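Local coordinates for putative permease protein, ABC transporter (Porphyromonas gingivalis, PDB 3IS6) that is a piece of a putative ABC transporter permease, its MacB-like periplasmic core domain, and probably serves a membrane transport system, at residues Ala57-Leu62 / Leu161-Met166. Residues are numbered along the deposited sequence; the frame is centred on the assembly and turned at random.
Sequences ATRTTL and LPITWM
Ile-163 reaches segment 57-62 of strand 54-70 with its longest branch: methyl CD1 lies 3.4 Å from CG of Arg-59 and is equally close to that residue's carbonyl O, and the same CD1 lies 4.0 Å from CA of Thr-60. The two side chains cross at about a right angle, the branched isoleucine meeting the arginine's aliphatic stem while CG2 of Ile-163 approaches the guanidinium obliquely. An arginine suits this place because it gives methylenes to the apolar neighbour and carries its charge beyond them. With chi1 at 63°, CG sits between the backbone N and carbonyl carbon; from there the chain runs extended to NE, which forms a salt bridge with Glu-84, while NH1 donates to the carbonyl of Gly-41. Bound at its far end in this way, the stem is probably kept alongside Ile-163. Further along, methyl CG2 of Thr-61 meets CG of the selenomethionine Met-166 at 4.3 Å, while OG1 of Thr-61 is hydrogen-bonded to NE of Arg-179; threonine suits both neighbours, and Met-166, flexible and apolar, also packs on Leu-82 and on Met-239 of the second subunit. The bond from Met-166 N to Ile-163 O, 3.0 Å, closes the 3-10 turn 163-165. Strand 74-83 pairs antiparallel with 54-70 and parallel with 159-162; the turn after 159-162 thus meets 54-70 across this middle strand, a buried contact within the mixed beta-sheet of this MacB-like periplasmic core domain.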
ATOM      1  N   ALA A  57     -11.195   6.291  19.360  1.00 19.66           N
ATOM      2  CA  ALA A  57     -10.663   5.108  18.721  1.00 19.40           C
ATOM      3  C   ALA A  57      -9.609   5.451  17.684  1.00 19.41           C
ATOM      4  O   ALA A  57      -9.699   6.430  17.037  1.00 19.77           O
ATOM      5  CB  ALA A  57     -11.703   4.335  18.112  1.00 19.17           C
ATOM      6  N   THR A  58      -8.609   4.610  17.560  1.00 19.93           N
ATOM      7  CA  THR A  58      -7.542   4.813  16.610  1.00 19.75           C
ATOM      8  C   THR A  58      -6.980   3.489  16.121  1.00 19.97           C
ATOM      9  O   THR A  58      -7.185   2.503  16.737  1.00 20.18           O
ATOM     10  CB  THR A  58      -6.465   5.771  17.148  1.00 19.28           C
ATOM     11  OG1 THR A  58      -5.720   6.306  16.074  1.00 20.39           O
ATOM     12  CG2 THR A  58      -5.527   5.112  18.106  1.00 20.88           C
ATOM     13  N   ARG A  59      -6.275   3.514  15.009  1.00 19.84           N
ATOM     14  CA  ARG A  59      -5.748   2.337  14.367  1.00 20.24           C
ATOM     15  C   ARG A  59      -4.265   2.462  14.051  1.00 20.23           C
ATOM     16  O   ARG A  59      -3.804   3.496  13.734  1.00 19.76           O
ATOM     17  CB  ARG A  59      -6.528   2.031  13.102  1.00 20.53           C
ATOM     18  CG  ARG A  59      -6.445   3.084  12.021  1.00 22.77           C
ATOM     19  CD  ARG A  59      -7.424   2.879  10.915  1.00 23.14           C
ATOM     20  NE  ARG A  59      -7.733   4.113  10.227  1.00 21.71           N
ATOM     21  CZ  ARG A  59      -8.402   4.216   9.098  1.00 23.10           C
ATOM     22  NH1 ARG A  59      -8.863   3.166   8.473  1.00 22.58           N
ATOM     23  NH2 ARG A  59      -8.616   5.403   8.594  1.00 22.45           N
ATOM     24  N   THR A  60      -3.551   1.362  14.153  1.00 19.25           N
ATOM     25  CA  THR A  60      -2.186   1.266  13.701  1.00 19.62           C
ATOM     26  C   THR A  60      -1.957   0.012  12.857  1.00 19.17           C
ATOM     27  O   THR A  60      -2.694  -0.919  12.941  1.00 18.95           O
ATOM     28  CB  THR A  60      -1.191   1.258  14.874  1.00 19.71           C
ATOM     29  OG1 THR A  60      -1.335   0.072  15.616  1.00 20.82           O
ATOM     30  CG2 THR A  60      -1.410   2.399  15.779  1.00 19.92           C
ATOM     31  N   THR A  61      -0.941   0.031  12.018  1.00 19.05           N
ATOM     32  CA  THR A  61      -0.418  -1.169  11.412  1.00 18.98           C
ATOM     33  C   THR A  61       1.110  -1.161  11.371  1.00 19.20           C
ATOM     34  O   THR A  61       1.691  -0.206  10.973  1.00 19.41           O
ATOM     35  CB  THR A  61      -1.055  -1.468  10.043  1.00 19.20           C
ATOM     36  OG1 THR A  61      -0.598  -2.721   9.562  1.00 19.90           O
ATOM     37  CG2 THR A  61      -0.729  -0.435   9.046  1.00 19.90           C
ATOM     38  N   LEU A  62       1.726  -2.245  11.781  1.00 19.01           N
ATOM     39  CA  LEU A  62       3.156  -2.326  11.837  1.00 17.77           C
ATOM     40  C   LEU A  62       3.723  -2.676  10.501  1.00 17.49           C
ATOM     41  O   LEU A  62       3.328  -3.628   9.933  1.00 17.81           O
ATOM     42  CB  LEU A  62       3.571  -3.401  12.806  1.00 19.12           C
ATOM     43  CG  LEU A  62       5.054  -3.673  12.926  1.00 19.66           C
ATOM     44  CD1 LEU A  62       5.741  -2.606  13.647  1.00 20.88           C
ATOM     45  CD2 LEU A  62       5.314  -4.959  13.576  1.00 23.45           C
ATOM     46  N   LEU A 161       4.854   6.798  10.659  1.00 16.89           N
ATOM     47  CA  LEU A 161       4.404   7.326   9.396  1.00 16.81           C
ATOM     48  C   LEU A 161       2.898   7.379   9.395  1.00 16.84           C
ATOM     49  O   LEU A 161       2.285   6.642  10.066  1.00 16.27           O
ATOM     50  CB  LEU A 161       4.853   6.438   8.268  1.00 16.08           C
ATOM     51  CG  LEU A 161       6.296   6.487   7.830  1.00 16.69           C
ATOM     52  CD1 LEU A 161       6.610   5.392   6.907  1.00 18.15           C
ATOM     53  CD2 LEU A 161       6.609   7.770   7.209  1.00 18.28           C
ATOM     54  N   PRO A 162       2.298   8.250   8.621  1.00 16.37           N
ATOM     55  CA  PRO A 162       0.854   8.308   8.619  1.00 16.18           C
ATOM     56  C   PRO A 162       0.214   7.064   8.042  1.00 15.92           C
ATOM     57  O   PRO A 162       0.677   6.500   7.097  1.00 16.70           O
ATOM     58  CB  PRO A 162       0.557   9.523   7.760  1.00 15.91           C
ATOM     59  CG  PRO A 162       1.734  10.220   7.679  1.00 17.12           C
ATOM     60  CD  PRO A 162       2.843   9.276   7.752  1.00 16.01           C
ATOM     61  N   ILE A 163      -0.898   6.689   8.630  1.00 16.72           N
ATOM     62  CA  ILE A 163      -1.640   5.525   8.242  1.00 16.64           C
ATOM     63  C   ILE A 163      -2.171   5.645   6.836  1.00 16.31           C
ATOM     64  O   ILE A 163      -2.383   4.683   6.188  1.00 15.26           O
ATOM     65  CB  ILE A 163      -2.732   5.139   9.234  1.00 17.75           C
ATOM     66  CG1 ILE A 163      -2.889   3.641   9.227  1.00 19.39           C
ATOM     67  CG2 ILE A 163      -4.006   5.778   8.927  1.00 19.78           C
ATOM     68  CD1 ILE A 163      -3.436   3.128  10.406  1.00 21.26           C
ATOM     69  N   THR A 164      -2.263   6.874   6.363  1.00 15.30           N
ATOM     70  CA  THR A 164      -2.754   7.207   5.039  1.00 15.52           C
ATOM     71  C   THR A 164      -1.793   6.762   3.946  1.00 14.42           C
ATOM     72  O   THR A 164      -2.083   6.868   2.818  1.00 15.06           O
ATOM     73  CB  THR A 164      -3.095   8.689   4.878  1.00 16.03           C
ATOM     74  OG1 THR A 164      -2.075   9.484   5.436  1.00 17.48           O
ATOM     75  CG2 THR A 164      -4.354   9.003   5.557  1.00 17.79           C
ATOM     76  N   TRP A 165      -0.642   6.271   4.311  1.00 13.24           N
ATOM     77  CA  TRP A 165       0.227   5.644   3.356  1.00 12.69           C
ATOM     78  C   TRP A 165      -0.458   4.433   2.785  1.00 12.96           C
ATOM     79  O   TRP A 165      -0.176   4.031   1.714  1.00 12.61           O
ATOM     80  CB  TRP A 165       1.537   5.227   3.975  1.00 12.23           C
ATOM     81  CG  TRP A 165       2.574   6.244   3.938  1.00 12.22           C
ATOM     82  CD1 TRP A 165       2.442   7.532   4.234  1.00 11.44           C
ATOM     83  CD2 TRP A 165       3.922   6.051   3.598  1.00 12.87           C
ATOM     84  NE1 TRP A 165       3.614   8.172   4.100  1.00 13.11           N
ATOM     85  CE2 TRP A 165       4.550   7.273   3.709  1.00 12.42           C
ATOM     86  CE3 TRP A 165       4.665   4.958   3.210  1.00 13.60           C
ATOM     87  CZ2 TRP A 165       5.864   7.438   3.437  1.00 12.62           C
ATOM     88  CZ3 TRP A 165       5.970   5.129   2.935  1.00 13.09           C
ATOM     89  CH2 TRP A 165       6.560   6.352   3.056  1.00 11.64           C
HETATM   90  N   MSE A 166      -1.330   3.828   3.551  1.00 12.61           N
HETATM   91  CA  MSE A 166      -2.028   2.648   3.107  1.00 13.41           C
HETATM   92  C   MSE A 166      -3.091   3.013   2.069  1.00 12.84           C
HETATM   93  O   MSE A 166      -3.682   4.037   2.142  1.00 12.05           O
HETATM   94  CB  MSE A 166      -2.663   1.896   4.284  1.00 13.92           C
HETATM   95  CG  MSE A 166      -1.712   1.329   5.293  1.00 17.51           C
HETATM   96 SE   MSE A 166      -0.764  -0.203   4.728  1.00 31.42          SE
HETATM   97  CE  MSE A 166      -2.145  -1.359   4.574  1.00 23.38           C
TER